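Local atomic coordinates of malonyl CoA-acyl carrier protein transacylase (Clostridium perfringens, PDB entry 3PTW), a protein that probably transfers the malonyl group from malonyl-CoA to the acyl carrier protein, the step that supplies malonyl units for fatty acid synthesis. Residues A[59-71]-A[106-120]. Residues are numbered along the deposited sequence; the frame is centred on the assembly and turned at random.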
loop_
_atom_site.group_PDB
_atom_site.type_symbol
_atom_site.label_atom_id
_atom_site.label_comp_id
_atom_site.label_asym_id
_atom_site.label_seq_id
_atom_site.Cartn_x
_atom_site.Cartn_y
_atom_site.Cartn_z
ATOM N N THR A 59 -7.826 1.033 -11.677
ATOM C CA THR A 59 -7.583 1.429 -10.280
ATOM C C THR A 59 -8.851 1.531 -9.403
ATOM O O THR A 59 -8.865 1.045 -8.260
ATOM C CB THR A 59 -6.708 2.713 -10.179
ATOM O OG1 THR A 59 -7.530 3.886 -10.260
ATOM C CG2 THR A 59 -5.679 2.751 -11.293
ATOM N N GLU A 60 -9.912 2.145 -9.931
ATOM C CA GLU A 60 -11.217 2.107 -9.257
ATOM C C GLU A 60 -11.599 0.706 -8.739
ATOM O O GLU A 60 -12.137 0.557 -7.635
ATOM C CB GLU A 60 -12.319 2.630 -10.162
ATOM C CG GLU A 60 -13.654 2.695 -9.438
ATOM C CD GLU A 60 -14.799 3.105 -10.321
ATOM O OE1 GLU A 60 -14.549 3.595 -11.436
ATOM O OE2 GLU A 60 -15.959 2.945 -9.885
ATOM N N PHE A 61 -11.301 -0.319 -9.530
ATOM C CA PHE A 61 -11.629 -1.689 -9.168
ATOM C C PHE A 61 -10.499 -2.448 -8.463
ATOM O O PHE A 61 -10.769 -3.267 -7.587
ATOM C CB PHE A 61 -12.148 -2.445 -10.391
ATOM C CG PHE A 61 -13.514 -2.004 -10.815
ATOM C CD1 PHE A 61 -14.645 -2.648 -10.317
ATOM C CD2 PHE A 61 -13.681 -0.918 -11.678
ATOM C CE1 PHE A 61 -15.919 -2.232 -10.682
ATOM C CE2 PHE A 61 -14.970 -0.490 -12.058
ATOM C CZ PHE A 61 -16.078 -1.146 -11.564
ATOM N N THR A 62 -9.254 -2.169 -8.844
ATOM C CA THR A 62 -8.071 -2.720 -8.187
ATOM C C THR A 62 -8.091 -2.511 -6.674
ATOM O O THR A 62 -7.756 -3.429 -5.906
ATOM C CB THR A 62 -6.764 -2.064 -8.735
ATOM O OG1 THR A 62 -6.791 -2.039 -10.162
ATOM C CG2 THR A 62 -5.527 -2.825 -8.270
ATOM N N GLN A 63 -8.481 -1.302 -6.253
ATOM C CA GLN A 63 -8.360 -0.917 -4.853
ATOM C C GLN A 63 -9.296 -1.743 -3.931
ATOM O O GLN A 63 -8.803 -2.379 -2.998
ATOM C CB GLN A 63 -8.450 0.617 -4.663
ATOM C CG GLN A 63 -7.325 1.404 -5.392
ATOM C CD GLN A 63 -7.115 2.855 -4.907
ATOM O OE1 GLN A 63 -7.721 3.317 -3.941
ATOM N NE2 GLN A 63 -6.254 3.571 -5.600
ATOM N N PRO A 64 -10.620 -1.793 -4.213
ATOM C CA PRO A 64 -11.463 -2.661 -3.370
ATOM C C PRO A 64 -11.213 -4.146 -3.586
ATOM O O PRO A 64 -11.568 -4.964 -2.728
ATOM C CB PRO A 64 -12.885 -2.314 -3.806
ATOM C CG PRO A 64 -12.733 -1.777 -5.228
ATOM C CD PRO A 64 -11.427 -1.016 -5.174
ATOM N N ALA A 65 -10.642 -4.505 -4.728
ATOM C CA ALA A 65 -10.260 -5.895 -4.959
ATOM C C ALA A 65 -9.151 -6.315 -3.990
ATOM O O ALA A 65 -9.284 -7.319 -3.298
ATOM C CB ALA A 65 -9.847 -6.106 -6.395
ATOM N N ILE A 66 -8.085 -5.531 -3.924
ATOM C CA ILE A 66 -6.957 -5.802 -3.015
ATOM C C ILE A 66 -7.356 -5.714 -1.541
ATOM O O ILE A 66 -7.000 -6.582 -0.736
ATOM C CB ILE A 66 -5.753 -4.879 -3.333
ATOM C CG1 ILE A 66 -5.163 -5.279 -4.686
ATOM C CG2 ILE A 66 -4.694 -4.909 -2.210
ATOM C CD1 ILE A 66 -4.043 -4.420 -5.155
ATOM N N ILE A 67 -8.128 -4.686 -1.200
ATOM C CA ILE A 67 -8.572 -4.472 0.170
ATOM C C ILE A 67 -9.341 -5.683 0.713
ATOM O O ILE A 67 -9.128 -6.086 1.861
ATOM C CB ILE A 67 -9.403 -3.169 0.293
ATOM C CG1 ILE A 67 -8.500 -1.939 0.104
ATOM C CG2 ILE A 67 -10.155 -3.115 1.628
ATOM C CD1 ILE A 67 -7.331 -1.830 1.075
ATOM N N THR A 68 -10.214 -6.245 -0.129
ATOM C CA THR A 68 -10.989 -7.443 0.193
ATOM C C THR A 68 -10.088 -8.652 0.370
ATOM O O THR A 68 -10.268 -9.440 1.295
ATOM C CB THR A 68 -12.027 -7.789 -0.936
ATOM O OG1 THR A 68 -12.900 -6.673 -1.157
ATOM C CG2 THR A 68 -12.856 -9.014 -0.552
ATOM N N THR A 69 -9.148 -8.804 -0.550
ATOM C CA THR A 69 -8.195 -9.904 -0.533
ATOM C C THR A 69 -7.320 -9.860 0.731
ATOM O O THR A 69 -7.184 -10.875 1.435
ATOM C CB THR A 69 -7.388 -9.913 -1.847
ATOM O OG1 THR A 69 -8.263 -10.325 -2.912
ATOM C CG2 THR A 69 -6.185 -10.861 -1.776
ATOM N N ASN A 70 -6.766 -8.682 1.020
ATOM C CA ASN A 70 -6.004 -8.430 2.256
ATOM C C ASN A 70 -6.782 -8.804 3.530
ATOM O O ASN A 70 -6.224 -9.394 4.456
ATOM C CB ASN A 70 -5.533 -6.963 2.325
ATOM C CG ASN A 70 -4.464 -6.619 1.274
ATOM O OD1 ASN A 70 -4.052 -7.469 0.496
ATOM N ND2 ASN A 70 -4.012 -5.360 1.257
ATOM N N MET A 71 -8.075 -8.484 3.550
ATOM C CA MET A 71 -8.918 -8.742 4.714
ATOM C C MET A 71 -9.233 -10.239 4.872
ATOM O O MET A 71 -9.139 -10.789 5.975
ATOM C CB MET A 71 -10.207 -7.917 4.607
ATOM C CG MET A 71 -11.095 -7.913 5.847
ATOM S SD MET A 71 -10.349 -7.240 7.358
ATOM C CE MET A 71 -11.785 -7.237 8.431
ATOM N N PHE A 106 -14.676 -2.461 7.844
ATOM C CA PHE A 106 -14.402 -3.124 6.561
ATOM C C PHE A 106 -15.327 -2.684 5.405
ATOM O O PHE A 106 -14.837 -2.247 4.360
ATOM C CB PHE A 106 -14.397 -4.655 6.705
ATOM C CG PHE A 106 -14.306 -5.381 5.384
ATOM C CD1 PHE A 106 -13.150 -5.299 4.610
ATOM C CD2 PHE A 106 -15.392 -6.112 4.897
ATOM C CE1 PHE A 106 -13.068 -5.948 3.380
ATOM C CE2 PHE A 106 -15.317 -6.768 3.678
ATOM C CZ PHE A 106 -14.150 -6.687 2.916
ATOM N N GLU A 107 -16.646 -2.799 5.589
ATOM C CA GLU A 107 -17.618 -2.371 4.568
ATOM C C GLU A 107 -17.398 -0.920 4.103
ATOM O O GLU A 107 -17.478 -0.631 2.914
ATOM C CB GLU A 107 -19.068 -2.557 5.043
ATOM C CG GLU A 107 -19.560 -4.001 5.049
ATOM C CD GLU A 107 -19.263 -4.738 6.351
ATOM O OE1 GLU A 107 -20.059 -5.630 6.709
ATOM O OE2 GLU A 107 -18.243 -4.431 7.024
ATOM N N ASP A 108 -17.117 -0.026 5.048
ATOM C CA ASP A 108 -16.814 1.363 4.731
ATOM C C ASP A 108 -15.464 1.457 4.039
ATOM O O ASP A 108 -15.285 2.247 3.109
ATOM C CB ASP A 108 -16.837 2.226 5.995
ATOM C CG ASP A 108 -18.206 2.271 6.644
ATOM O OD1 ASP A 108 -19.213 1.945 5.974
ATOM O OD2 ASP A 108 -18.278 2.634 7.830
ATOM N N GLY A 109 -14.527 0.628 4.485
ATOM C CA GLY A 109 -13.221 0.524 3.847
ATOM C C GLY A 109 -13.348 0.222 2.371
ATOM O O GLY A 109 -12.886 1.000 1.534
ATOM N N VAL A 110 -13.999 -0.888 2.031
ATOM C CA VAL A 110 -14.079 -1.269 0.621
ATOM C C VAL A 110 -14.790 -0.239 -0.236
ATOM O O VAL A 110 -14.270 0.121 -1.284
ATOM C CB VAL A 110 -14.631 -2.691 0.368
ATOM C CG1 VAL A 110 -13.546 -3.709 0.583
ATOM C CG2 VAL A 110 -15.870 -2.994 1.214
ATOM N N LYS A 111 -15.942 0.262 0.227
ATOM C CA LYS A 111 -16.673 1.304 -0.492
ATOM C C LYS A 111 -15.816 2.548 -0.714
ATOM O O LYS A 111 -15.821 3.116 -1.803
ATOM C CB LYS A 111 -18.013 1.676 0.186
ATOM C CG LYS A 111 -19.089 0.581 0.135
ATOM C CD LYS A 111 -20.540 1.117 0.076
ATOM C CE LYS A 111 -21.075 1.585 1.423
ATOM N NZ LYS A 111 -20.379 0.904 2.560
ATOM N N LEU A 112 -15.078 2.958 0.314
ATOM C CA LEU A 112 -14.265 4.169 0.246
ATOM C C LEU A 112 -13.130 4.087 -0.785
ATOM O O LEU A 112 -12.922 5.026 -1.570
ATOM C CB LEU A 112 -13.692 4.505 1.628
ATOM C CG LEU A 112 -12.937 5.825 1.765
ATOM C CD1 LEU A 112 -13.851 7.010 1.469
ATOM C CD2 LEU A 112 -12.338 5.942 3.160
ATOM N N VAL A 113 -12.401 2.971 -0.794
ATOM C CA VAL A 113 -11.240 2.865 -1.682
ATOM C C VAL A 113 -11.615 2.730 -3.163
ATOM O O VAL A 113 -10.822 3.081 -4.042
ATOM C CB VAL A 113 -10.236 1.767 -1.261
ATOM C CG1 VAL A 113 -9.623 2.087 0.130
ATOM C CG2 VAL A 113 -10.876 0.374 -1.327
ATOM N N LYS A 114 -12.820 2.246 -3.430
ATOM C CA LYS A 114 -13.333 2.216 -4.792
ATOM C C LYS A 114 -13.475 3.660 -5.280
ATOM O O LYS A 114 -13.043 3.989 -6.384
ATOM C CB LYS A 114 -14.666 1.461 -4.853
ATOM C CG LYS A 114 -15.327 1.432 -6.221
ATOM C CD LYS A 114 -16.597 0.566 -6.177
ATOM C CE LYS A 114 -17.510 0.850 -7.368
ATOM N NZ LYS A 114 -16.993 0.177 -8.586
ATOM N N LYS A 115 -14.048 4.517 -4.434
ATOM C CA LYS A 115 -14.207 5.928 -4.760
ATOM C C LYS A 115 -12.859 6.614 -4.933
ATOM O O LYS A 115 -12.660 7.355 -5.887
ATOM C CB LYS A 115 -15.087 6.643 -3.717
ATOM C CG LYS A 115 -16.569 6.248 -3.821
ATOM C CD LYS A 115 -17.475 7.190 -3.037
ATOM C CE LYS A 115 -18.903 6.639 -2.864
ATOM N NZ LYS A 115 -18.973 5.413 -1.961
ATOM N N ARG A 116 -11.937 6.336 -4.011
ATOM C CA ARG A 116 -10.578 6.861 -4.025
ATOM C C ARG A 116 -9.860 6.499 -5.321
ATOM O O ARG A 116 -9.235 7.347 -5.956
ATOM C CB ARG A 116 -9.806 6.300 -2.825
ATOM C CG ARG A 116 -8.296 6.592 -2.793
ATOM C CD ARG A 116 -7.674 5.852 -1.591
ATOM N NE ARG A 116 -6.281 6.202 -1.323
ATOM C CZ ARG A 116 -5.228 5.601 -1.880
ATOM N NH1 ARG A 116 -5.398 4.636 -2.774
ATOM N NH2 ARG A 116 -3.997 5.997 -1.564
ATOM N N GLY A 117 -9.958 5.230 -5.702
ATOM C CA GLY A 117 -9.288 4.725 -6.892
ATOM C C GLY A 117 -9.797 5.422 -8.122
ATOM O O GLY A 117 -9.015 5.765 -9.016
ATOM N N LYS A 118 -11.114 5.632 -8.157
ATOM C CA LYS A 118 -11.780 6.408 -9.201
ATOM C C LYS A 118 -11.208 7.825 -9.253
ATOM O O LYS A 118 -10.829 8.318 -10.334
ATOM C CB LYS A 118 -13.280 6.465 -8.901
ATOM C CG LYS A 118 -14.189 6.965 -10.020
ATOM C CD LYS A 118 -15.609 7.269 -9.479
ATOM C CE LYS A 118 -16.460 6.010 -9.156
ATOM N NZ LYS A 118 -16.275 5.318 -7.814
ATOM N N PHE A 119 -11.130 8.473 -8.087
ATOM C CA PHE A 119 -10.685 9.867 -8.029
ATOM C C PHE A 119 -9.217 10.010 -8.452
ATOM O O PHE A 119 -8.861 10.934 -9.207
ATOM C CB PHE A 119 -10.900 10.486 -6.634
ATOM C CG PHE A 119 -12.315 10.391 -6.114
ATOM C CD1 PHE A 119 -13.413 10.442 -6.975
ATOM C CD2 PHE A 119 -12.547 10.279 -4.740
ATOM C CE1 PHE A 119 -14.724 10.358 -6.486
ATOM C CE2 PHE A 119 -13.847 10.193 -4.236
ATOM C CZ PHE A 119 -14.941 10.235 -5.113
ATOM N N MET A 120 -8.369 9.096 -7.975
ATOM C CA MET A 120 -6.951 9.139 -8.320
ATOM C C MET A 120 -6.718 8.960 -9.824
ATOM O O MET A 120 -5.864 9.640 -10.410
ATOM C CB MET A 120 -6.157 8.102 -7.532
ATOM C CG MET A 120 -6.030 8.428 -6.045
ATOM S SD MET A 120 -5.290 7.088 -5.096
ATOM C CE MET A 120 -3.556 7.348 -5.452
#
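Two near-antiparallel helices of the acyl transferase domain pack together, their axes 7.0 Å apart at an angle of 151°; one of them brings Arg116 to the probable nucleophile elbow, and Gln63 of 59-71 reaches this arginine of 106-120 in the buried part of the contact. The Gln63 side chain is a knob among Val113, Arg116, Gly117 and Met120. Its CG lies beside the backbone N (chi1 -61°) and the chain runs on extended, which carries the amide across the glycine. Arg116 NH1 donates to Gln63 OE1 at 2.9 Å; the oxygen lies in the guanidinium plane, whereas the nitrogen stands above the amide carbonyl plane, the two flat groups being turned 48° apart. Gln63 NE2 makes a weak but nearly straight N-H...S hydrogen bond to Met120 SD, and that sulfur also covers one face of the guanidinium toward its rim. With no side chain at Gly117, the backbones close to 4.0 Å between Glu60 CA and Gly117 CA, and Thr59 OG1 donates to Gly117 O at 2.7 Å.

At one flank Glu60 extends alongside Lys118. Its OE2 forms salt bridges with both Lys114 NZ and Lys118 NZ at 3.2 Å; Lys114 NZ comes from above the carboxylate plane, and the hydrogen bond from Lys118 is weak. Lys114 NZ also makes an off-centre cation-pi contact, 3.8 Å from the Phe61 ring centroid. Farther along, Ile67 sets CG1 on Val113 CG2 and CG2 on Val110 CG1, both at 3.6 Å, and Met71 CG packs obliquely on Phe106 CD1.

Arg116 NH2 is hydrogen-bonded to Ser91 OG, the presumed nucleophile, and to Gln248 OE1. Arg116 is probably the arginine that in this family receives the malonyl carboxylate; Gln63 would then be a second-shell residue helping to fix its guanidinium through NH1, while two lysines sharing one carboxylate oxygen probably offset the charge of Glu60.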